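Hypothetical oxidoreductase ycnD (Bacillus subtilis, PDB 1ZCH) uses NADH or NADPH as reductant for FMN, and also reduces nitroaromatic compounds, quinones, chromates and azo dyes, working as an FMN-containing homodimer. Local coordinates at residues A37-I41 / N42-V46; C80-F83 / N84-K87; A114-A117 / L118-T122; R139-P142 / Q143-I146. All blocks are in the same frame, centred on the assembly; numbering follows the deposited sequence.

Interaction 1: A37-I41 / N42-V46. With FMN (flavin mononucleotide), chain D.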
loop_
_atom_site.group_PDB
_atom_site.type_symbol
_atom_site.label_atom_id
_atom_site.label_comp_id
_atom_site.label_asym_id
_atom_site.label_seq_id
_atom_site.Cartn_x
_atom_site.Cartn_y
_atom_site.Cartn_z
ATOM N N ALA A 37 -5.775 -9.434 4.599
ATOM C CA ALA A 37 -4.955 -9.144 3.428
ATOM C C ALA A 37 -3.522 -9.628 3.631
ATOM O O ALA A 37 -3.085 -9.871 4.755
ATOM C CB ALA A 37 -4.966 -7.640 3.141
ATOM N N PRO A 38 -2.762 -9.765 2.537
ATOM C CA PRO A 38 -1.376 -10.226 2.663
ATOM C C PRO A 38 -0.452 -9.184 3.293
ATOM O O PRO A 38 -0.770 -7.996 3.324
ATOM C CB PRO A 38 -0.992 -10.545 1.222
ATOM C CG PRO A 38 -1.780 -9.520 0.436
ATOM C CD PRO A 38 -3.133 -9.567 1.123
ATOM N N SER A 39 0.678 -9.652 3.818
ATOM C CA SER A 39 1.685 -8.777 4.419
ATOM C C SER A 39 3.031 -9.481 4.267
ATOM O O SER A 39 3.097 -10.708 4.269
ATOM C CB SER A 39 1.385 -8.510 5.901
ATOM O OG SER A 39 1.601 -9.656 6.706
ATOM N N SER A 40 4.098 -8.707 4.117
ATOM C CA SER A 40 5.429 -9.284 3.942
ATOM C C SER A 40 5.766 -10.239 5.094
ATOM O O SER A 40 5.690 -9.857 6.268
ATOM C CB SER A 40 6.465 -8.164 3.842
ATOM O OG SER A 40 7.720 -8.669 3.423
ATOM N N ILE A 41 6.138 -11.469 4.731
ATOM C CA ILE A 41 6.474 -12.562 5.658
ATOM C C ILE A 41 5.435 -12.745 6.765
ATOM O O ILE A 41 5.748 -13.241 7.851
ATOM C CB ILE A 41 7.885 -12.390 6.322
ATOM C CG1 ILE A 41 7.868 -11.277 7.372
ATOM C CG2 ILE A 41 8.931 -12.097 5.253
ATOM C CD1 ILE A 41 9.131 -11.223 8.214
ATOM N N ASN A 42 4.193 -12.381 6.464
ATOM C CA ASN A 42 3.094 -12.452 7.429
ATOM C C ASN A 42 3.478 -11.651 8.664
ATOM O O ASN A 42 3.019 -11.926 9.771
ATOM C CB ASN A 42 2.770 -13.905 7.816
ATOM C CG ASN A 42 1.467 -14.019 8.612
ATOM O OD1 ASN A 42 0.504 -13.295 8.348
ATOM N ND2 ASN A 42 1.431 -14.934 9.578
ATOM N N GLY A 43 4.325 -10.646 8.452
ATOM C CA GLY A 43 4.769 -9.796 9.542
ATOM C C GLY A 43 3.709 -8.819 10.021
ATOM O O GLY A 43 3.839 -8.254 11.107
ATOM N N GLN A 44 2.676 -8.600 9.210
ATOM C CA GLN A 44 1.586 -7.699 9.578
ATOM C C GLN A 44 2.147 -6.391 10.145
ATOM O O GLN A 44 1.783 -5.958 11.238
ATOM C CB GLN A 44 0.681 -8.411 10.595
ATOM C CG GLN A 44 0.108 -9.717 10.025
ATOM C CD GLN A 44 -0.392 -10.689 11.075
ATOM O OE1 GLN A 44 -1.417 -10.462 11.726
ATOM N NE2 GLN A 44 0.336 -11.789 11.245
ATOM N N GLN A 45 3.019 -5.763 9.364
ATOM C CA GLN A 45 3.689 -4.531 9.755
ATOM C C GLN A 45 2.862 -3.244 9.672
ATOM O O GLN A 45 3.375 -2.185 9.295
ATOM C CB GLN A 45 4.980 -4.381 8.939
ATOM C CG GLN A 45 6.139 -5.261 9.424
ATOM C CD GLN A 45 6.200 -6.652 8.794
ATOM O OE1 GLN A 45 6.958 -7.507 9.255
ATOM N NE2 GLN A 45 5.425 -6.880 7.735
ATOM N N VAL A 46 1.586 -3.335 10.028
ATOM C CA VAL A 46 0.710 -2.172 10.012
ATOM C C VAL A 46 -0.216 -2.209 11.224
ATOM O O VAL A 46 -0.659 -3.275 11.658
ATOM C CB VAL A 46 -0.132 -2.103 8.694
ATOM C CG1 VAL A 46 -0.915 -3.388 8.496
ATOM C CG2 VAL A 46 -1.085 -0.907 8.736
HETATM N N1 FMN D . 5.429 -14.809 -0.609
HETATM C C2 FMN D . 6.380 -15.489 -1.278
HETATM O O2 FMN D . 6.314 -16.676 -1.456
HETATM N N3 FMN D . 7.536 -14.831 -1.826
HETATM C C4 FMN D . 7.726 -13.450 -1.700
HETATM O O4 FMN D . 8.723 -12.937 -2.177
HETATM C C4A FMN D . 6.690 -12.695 -0.987
HETATM N N5 FMN D . 6.820 -11.339 -0.819
HETATM C C5A FMN D . 5.743 -10.640 -0.305
HETATM C C6 FMN D . 5.817 -9.205 -0.320
HETATM C C7 FMN D . 4.760 -8.418 0.127
HETATM C C7M FMN D . 4.860 -6.909 0.031
HETATM C C8 FMN D . 3.544 -9.055 0.670
HETATM C C8M FMN D . 2.352 -8.253 1.126
HETATM C C9 FMN D . 3.463 -10.475 0.729
HETATM C C9A FMN D . 4.544 -11.279 0.235
HETATM N N10 FMN D . 4.507 -12.750 0.163
HETATM C C10 FMN D . 5.516 -13.445 -0.454
HETATM C "C1'" FMN D . 3.325 -13.477 0.732
HETATM C "C2'" FMN D . 3.366 -13.559 2.296
HETATM O "O2'" FMN D . 4.289 -14.592 2.668
HETATM C "C3'" FMN D . 1.940 -13.868 2.780
HETATM O "O3'" FMN D . 1.089 -12.767 2.405
HETATM C "C4'" FMN D . 1.885 -14.035 4.317
HETATM O "O4'" FMN D . 2.650 -15.166 4.744
HETATM C "C5'" FMN D . 0.425 -14.169 4.724
HETATM O "O5'" FMN D . -0.151 -15.525 4.193
HETATM P P FMN D . -1.368 -15.440 3.259
HETATM O O1P FMN D . -2.556 -15.119 4.031
HETATM O O2P FMN D . -1.543 -16.732 2.626
HETATM O O3P FMN D . -1.166 -14.417 2.240
HETATM O O HOH W 1 -0.374 -11.184 6.759
#
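The carbonyl oxygen Ser40 O is held by two donors at the bend of the loop between helix 24-36 and strand 46-51. Gly43 N reaches it at 2.7 Å. The side-chain Gln45 NE2 adds a weak but nearly straight bond of 3.3 Å (175°), through a bend at chi2 (89°) that folds the amide back toward this oxygen; the same NE2 also bonds Asp113 of helix 104-127. A second turn overlaps the first, with Asn42 N bonded to Ser39 O at 3.0 Å. Positive phi angles at Ile41 and Asn42 carry the chain round in a left-handed sense. Inside the bend lies Ser39, whose OG sits between its own N and carbonyl carbon (chi1 71°) and accepts from Gln44 N at 2.9 Å. A water bridges the same hydroxyl to Asn42 OD1. Further on, Gln44 NE2 bonds almost straight to Asn42 O at 3.1 Å, with that oxygen in the plane of its amide; Gln44 OE1 is taken by Leu176 N of the second subunit, and Gln45 OE1 by Tyr228 of the second subunit. Pro38, Ser39, Ser40 and Asn42 border a flavin mononucleotide bound chiefly by residues of the second subunit. Ser39 N makes a weak bond of 3.4 Å to FMN O3', and Ser39 CA lies 3.4 Å from methyl C8M of the isoalloxazine. With most of its polar groups engaged within the turn, on Asp113 and on the second subunit, the loop can probably wall the partner's flavin pocket through little more than weak backbone bonds and packing.

Interaction 2: C80-F83 / N84-K87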
loop_
_atom_site.group_PDB
_atom_site.type_symbol
_atom_site.label_atom_id
_atom_site.label_comp_id
_atom_site.label_asym_id
_atom_site.label_seq_id
_atom_site.Cartn_x
_atom_site.Cartn_y
_atom_site.Cartn_z
ATOM N N CYS A 80 -0.579 3.052 10.462
ATOM C CA CYS A 80 0.823 3.264 10.810
ATOM C C CYS A 80 1.683 2.066 10.452
ATOM O O CYS A 80 1.239 0.927 10.558
ATOM C CB CYS A 80 0.975 3.483 12.320
ATOM S SG CYS A 80 -0.089 4.735 13.059
ATOM N N ALA A 81 2.914 2.332 10.029
ATOM C CA ALA A 81 3.858 1.257 9.761
ATOM C C ALA A 81 4.196 0.845 11.194
ATOM O O ALA A 81 4.339 1.710 12.064
ATOM C CB ALA A 81 5.095 1.799 9.057
ATOM N N ASP A 82 4.325 -0.452 11.453
ATOM C CA ASP A 82 4.600 -0.907 12.812
ATOM C C ASP A 82 5.657 -2.002 12.899
ATOM O O ASP A 82 5.455 -3.114 12.408
ATOM C CB ASP A 82 3.297 -1.416 13.451
ATOM C CG ASP A 82 3.437 -1.716 14.942
ATOM O OD1 ASP A 82 4.453 -2.316 15.354
ATOM O OD2 ASP A 82 2.512 -1.370 15.706
ATOM N N PHE A 83 6.792 -1.675 13.513
ATOM C CA PHE A 83 7.859 -2.648 13.719
ATOM C C PHE A 83 8.073 -2.786 15.228
ATOM O O PHE A 83 9.092 -3.314 15.685
ATOM C CB PHE A 83 9.150 -2.208 13.013
ATOM C CG PHE A 83 9.223 -2.639 11.572
ATOM C CD1 PHE A 83 9.806 -3.852 11.223
ATOM C CD2 PHE A 83 8.664 -1.851 10.566
ATOM C CE1 PHE A 83 9.833 -4.282 9.889
ATOM C CE2 PHE A 83 8.682 -2.269 9.232
ATOM C CZ PHE A 83 9.267 -3.486 8.894
ATOM N N ASN A 84 7.101 -2.301 16.000
ATOM C CA ASN A 84 7.167 -2.404 17.461
ATOM C C ASN A 84 6.819 -3.838 17.859
ATOM O O ASN A 84 7.449 -4.422 18.743
ATOM C CB ASN A 84 6.195 -1.425 18.131
ATOM C CG ASN A 84 6.168 -1.577 19.646
ATOM O OD1 ASN A 84 7.216 -1.588 20.298
ATOM N ND2 ASN A 84 4.972 -1.692 20.212
ATOM N N ARG A 85 5.810 -4.418 17.215
ATOM C CA ARG A 85 5.475 -5.802 17.526
ATOM C C ARG A 85 6.677 -6.674 17.147
ATOM O O ARG A 85 6.955 -7.679 17.799
ATOM C CB ARG A 85 4.217 -6.250 16.769
ATOM C CG ARG A 85 2.911 -5.717 17.371
ATOM C CD ARG A 85 1.691 -6.347 16.688
ATOM N NE ARG A 85 1.619 -5.941 15.289
ATOM C CZ ARG A 85 0.936 -4.890 14.851
ATOM N NH1 ARG A 85 0.246 -4.142 15.704
ATOM N NH2 ARG A 85 0.975 -4.565 13.566
ATOM N N ALA A 86 7.393 -6.281 16.098
ATOM C CA ALA A 86 8.582 -7.020 15.676
ATOM C C ALA A 86 9.659 -6.831 16.746
ATOM O O ALA A 86 10.407 -7.757 17.063
ATOM C CB ALA A 86 9.092 -6.498 14.329
ATOM N N LYS A 87 9.740 -5.625 17.301
ATOM C CA LYS A 87 10.727 -5.352 18.340
ATOM C C LYS A 87 10.476 -6.280 19.524
ATOM O O LYS A 87 11.408 -6.867 20.078
ATOM C CB LYS A 87 10.634 -3.903 18.815
ATOM C CG LYS A 87 11.662 -3.554 19.886
ATOM C CD LYS A 87 11.282 -2.286 20.620
ATOM C CE LYS A 87 10.940 -2.572 22.072
ATOM N NZ LYS A 87 12.124 -3.061 22.836
HETATM O O HOH W 2 5.769 -5.589 13.659
#
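An Asx turn starts helix 84-94 where it follows strand 75-82, and Asp82, the last residue of the strand, supplies the carboxylate. Its OD1 accepts from two backbone amides of the first helical turn: Asn84 N at 2.7 Å, on the anti side and tilted out of the carboxylate plane, and Arg85 N at 3.1 Å, nearly along the C-O bond. With CG anti to the Asp82 backbone N (chi1 -171°), the carboxylate swings forward over these amides. Its other oxygen, OD2, lies above one face of the Arg85 guanidinium, 3.6 Å from NH1, in a salt bridge by charge alone; the two planes are stacked 27° apart, and no N-H points at this oxygen. Arg85 NH1 instead bonds Thr47, and NH2 the carbonyls of Gln44 and Val46, while OD2 bonds to Thr47 and to Tyr187 of the second subunit. At the N-cap position, Phe83 O takes Lys87 N at 2.9 Å, and Phe83 CD1 touches Ala86 CB at 4.1 Å. A water links Asp82 O to Ala86 N, weakly at the second end. With an alanine here in place of Asp82, the amides of Asn84 and Arg85 would probably be left without their shared acceptor and the guanidinium without its stacked counter-charge. The negative charge, set between the start of a helix and an arginine, is likely to be stabilised from both, favouring the ionised carboxylate in this buried junction.

Interaction 3: A114-A117 / L118-T122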
loop_
_atom_site.group_PDB
_atom_site.type_symbol
_atom_site.label_atom_id
_atom_site.label_comp_id
_atom_site.label_asym_id
_atom_site.label_seq_id
_atom_site.Cartn_x
_atom_site.Cartn_y
_atom_site.Cartn_z
ATOM N N ALA A 114 1.161 -0.987 4.854
ATOM C CA ALA A 114 0.150 0.013 5.198
ATOM C C ALA A 114 -0.722 0.391 3.999
ATOM O O ALA A 114 -1.922 0.625 4.146
ATOM C CB ALA A 114 0.819 1.259 5.774
ATOM N N GLY A 115 -0.114 0.459 2.817
ATOM C CA GLY A 115 -0.869 0.788 1.615
ATOM C C GLY A 115 -1.849 -0.330 1.300
ATOM O O GLY A 115 -2.998 -0.094 0.905
ATOM N N ILE A 116 -1.391 -1.566 1.456
ATOM C CA ILE A 116 -2.258 -2.714 1.214
ATOM C C ILE A 116 -3.433 -2.620 2.183
ATOM O O ILE A 116 -4.588 -2.829 1.805
ATOM C CB ILE A 116 -1.506 -4.040 1.457
ATOM C CG1 ILE A 116 -0.501 -4.271 0.325
ATOM C CG2 ILE A 116 -2.495 -5.204 1.563
ATOM C CD1 ILE A 116 0.416 -5.442 0.578
ATOM N N ALA A 117 -3.131 -2.295 3.436
ATOM C CA ALA A 117 -4.167 -2.177 4.462
ATOM C C ALA A 117 -5.167 -1.068 4.135
ATOM O O ALA A 117 -6.378 -1.270 4.216
ATOM C CB ALA A 117 -3.524 -1.921 5.830
ATOM N N LEU A 118 -4.653 0.104 3.774
ATOM C CA LEU A 118 -5.492 1.258 3.430
ATOM C C LEU A 118 -6.387 0.957 2.224
ATOM O O LEU A 118 -7.586 1.258 2.233
ATOM C CB LEU A 118 -4.603 2.468 3.121
ATOM C CG LEU A 118 -5.271 3.786 2.728
ATOM C CD1 LEU A 118 -6.000 4.369 3.917
ATOM C CD2 LEU A 118 -4.204 4.762 2.248
ATOM N N GLY A 119 -5.801 0.359 1.191
ATOM C CA GLY A 119 -6.567 0.024 0.004
ATOM C C GLY A 119 -7.646 -1.006 0.300
ATOM O O GLY A 119 -8.758 -0.929 -0.229
ATOM N N THR A 120 -7.316 -1.971 1.153
ATOM C CA THR A 120 -8.256 -3.017 1.524
ATOM C C THR A 120 -9.391 -2.446 2.371
ATOM O O THR A 120 -10.552 -2.809 2.183
ATOM C CB THR A 120 -7.546 -4.146 2.301
ATOM O OG1 THR A 120 -6.495 -4.689 1.492
ATOM C CG2 THR A 120 -8.526 -5.259 2.647
ATOM N N ALA A 121 -9.055 -1.548 3.295
ATOM C CA ALA A 121 -10.060 -0.924 4.157
ATOM C C ALA A 121 -10.997 -0.069 3.318
ATOM O O ALA A 121 -12.212 -0.049 3.544
ATOM C CB ALA A 121 -9.385 -0.060 5.222
ATOM N N THR A 122 -10.426 0.646 2.353
ATOM C CA THR A 122 -11.218 1.491 1.472
ATOM C C THR A 122 -12.229 0.631 0.721
ATOM O O THR A 122 -13.413 0.952 0.665
ATOM C CB THR A 122 -10.316 2.225 0.455
ATOM O OG1 THR A 122 -9.486 3.162 1.152
ATOM C CG2 THR A 122 -11.158 2.968 -0.580
#
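Successive turns of the long helix 104-127 meet here, in the buried middle of the nitroreductase fold and against the dimer interface. Ordinary i to i+4 backbone bonds join the turns, such as Leu118 N to Ala114 O at 2.8 Å, and two glycines, Gly115 and Gly119, lie within them. What sets the stretch apart is a pair of threonines that turn back on the helix. In Thr120, OG1 lies anti to the carbonyl carbon (chi1 -58°) and donates to Ile116 O at 2.7 Å, while CG2 lies anti to the backbone N. The hydroxyl is thereby satisfied inside the core, alongside the Ile116 side chain, whose CG2 is 4.0 Å from it. A valine in place of Thr120 lacks the hydroxyl, and Ile116 O would probably be left with one donor fewer and a methyl against it. Around the helix, Ala117 and Ala121 pack on Val34 of helix 24-36 and on Phe79 of strand 75-82, whereas Ile116 touches a flavin mononucleotide and Leu118 of the second subunit. Thr122 repeats the pattern, with OG1 donating to Leu118 O at 2.9 Å. At Ile116 O, Thr120 N arrives at 2.9 Å from one face of the carbonyl plane and Thr120 OG1 from the opposite face.

Interaction 4: R139-P142 / Q143-I146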
loop_
_atom_site.group_PDB
_atom_site.type_symbol
_atom_site.label_atom_id
_atom_site.label_comp_id
_atom_site.label_asym_id
_atom_site.label_seq_id
_atom_site.Cartn_x
_atom_site.Cartn_y
_atom_site.Cartn_z
ATOM N N ARG A 139 1.239 13.156 7.858
ATOM C CA ARG A 139 2.693 13.207 7.850
ATOM C C ARG A 139 3.221 14.644 7.948
ATOM O O ARG A 139 4.431 14.861 7.962
ATOM C CB ARG A 139 3.249 12.533 6.587
ATOM C CG ARG A 139 2.883 11.054 6.458
ATOM C CD ARG A 139 3.909 10.288 5.623
ATOM N NE ARG A 139 3.898 10.645 4.205
ATOM C CZ ARG A 139 3.158 10.039 3.280
ATOM N NH1 ARG A 139 2.355 9.037 3.619
ATOM N NH2 ARG A 139 3.236 10.417 2.009
ATOM N N GLY A 140 2.309 15.612 8.032
ATOM C CA GLY A 140 2.698 17.013 8.121
ATOM C C GLY A 140 3.201 17.434 9.493
ATOM O O GLY A 140 4.137 18.222 9.601
ATOM N N ASN A 141 2.569 16.913 10.541
ATOM C CA ASN A 141 2.957 17.202 11.923
ATOM C C ASN A 141 3.000 15.870 12.667
ATOM O O ASN A 141 2.256 15.654 13.626
ATOM C CB ASN A 141 1.932 18.132 12.585
ATOM C CG ASN A 141 1.965 19.538 12.018
ATOM O OD1 ASN A 141 2.946 20.265 12.182
ATOM N ND2 ASN A 141 0.892 19.927 11.338
ATOM N N PRO A 142 3.884 14.960 12.231
ATOM C CA PRO A 142 4.044 13.630 12.826
ATOM C C PRO A 142 4.390 13.559 14.310
ATOM O O PRO A 142 3.862 12.711 15.026
ATOM C CB PRO A 142 5.111 12.984 11.939
ATOM C CG PRO A 142 5.936 14.151 11.500
ATOM C CD PRO A 142 4.888 15.181 11.173
ATOM N N GLN A 143 5.267 14.437 14.782
ATOM C CA GLN A 143 5.643 14.401 16.192
ATOM C C GLN A 143 4.447 14.630 17.115
ATOM O O GLN A 143 4.254 13.891 18.082
ATOM C CB GLN A 143 6.732 15.433 16.488
ATOM C CG GLN A 143 7.255 15.348 17.915
ATOM C CD GLN A 143 7.629 13.928 18.306
ATOM O OE1 GLN A 143 8.477 13.300 17.672
ATOM N NE2 GLN A 143 6.989 13.412 19.350
ATOM N N GLU A 144 3.653 15.655 16.823
ATOM C CA GLU A 144 2.472 15.961 17.630
ATOM C C GLU A 144 1.497 14.787 17.614
ATOM O O GLU A 144 0.917 14.430 18.642
ATOM C CB GLU A 144 1.742 17.196 17.089
ATOM C CG GLU A 144 2.485 18.523 17.201
ATOM C CD GLU A 144 3.723 18.595 16.328
ATOM O OE1 GLU A 144 3.768 17.907 15.283
ATOM O OE2 GLU A 144 4.650 19.358 16.683
ATOM N N LEU A 145 1.308 14.203 16.435
ATOM C CA LEU A 145 0.390 13.083 16.273
ATOM C C LEU A 145 0.909 11.862 17.023
ATOM O O LEU A 145 0.144 11.141 17.661
ATOM C CB LEU A 145 0.219 12.756 14.785
ATOM C CG LEU A 145 -0.834 11.703 14.420
ATOM C CD1 LEU A 145 -2.217 12.165 14.874
ATOM C CD2 LEU A 145 -0.821 11.477 12.914
ATOM N N ILE A 146 2.217 11.641 16.940
ATOM C CA ILE A 146 2.863 10.521 17.615
ATOM C C ILE A 146 2.632 10.623 19.123
ATOM O O ILE A 146 2.317 9.633 19.785
ATOM C CB ILE A 146 4.380 10.514 17.316
ATOM C CG1 ILE A 146 4.622 9.971 15.903
ATOM C CG2 ILE A 146 5.130 9.704 18.360
ATOM C CD1 ILE A 146 6.022 10.202 15.381
HETATM O O HOH W 3 5.219 20.248 13.589
#
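Glu144 leaves the backbone with CG anti to its carbonyl carbon (chi1 -67°) and bends again at the next bond (chi2 67°), which curls its carboxylate back to Asn141. Asn141 holds the N-cap position of helix 142-148 but gives no side-chain capping bond; its ND2 goes to Leu63 O instead. The touch between the two is therefore made elsewhere: Glu144 OE1 lies 3.3 Å from Asn141 CB, with the amide and carboxylate planes at right angles. The same OE1 is 3.2 Å from Asn141 O, an acceptor facing an acceptor and no bond. A carboxylate folded over the first helical turn is probably favoured by the helix's positive end. A water lies 2.7 Å from Asn141 OD1, next to the glutamate. In the backbone, Asn141 O accepts a weak bond from Leu145 N, at 3.3 Å, while the first residue of the helix is Pro142, whose ring nitrogen has no hydrogen to offer, as suits this position. Pro142 packs on His235 and on Met239 of helix 236-242, and Leu145 turns to Ile60 of helix 54-63 and to Pro157 of strand 155-164, so this short helix lies between strand 155-164, helix 54-63 and helix 236-242. Just before it, Arg139 forms a salt bridge to Glu105 of the second subunit. Pro142 O takes Ile146 N at 2.7 Å, and Ile146 CG1 presses on that same oxygen at 3.0 Å.

In the fold
The four contacts follow one another along the chain without nesting or crossing, and each joins neighbouring residues. Interaction 1 closes the bend that leads from helix 24-36 into edge strand 46-51. Interaction 2 then turns strand 75-82 into helix 84-94, beside the first: Arg85 NH2 reaches the carbonyls of Gln44 and Val46, and Phe83 packs on Gln45. Interaction 3, in helix 104-127, backs on the start of the loop of interaction 1, where Ile116 and Thr120 touch Ala37. Residues 139-146 stand apart, starting the short helix after the other edge strand, 131-135, about 24 Å from interaction 1 between centres. Interactions 1 to 3 meet the second subunit broadly, interaction 4 through Arg139.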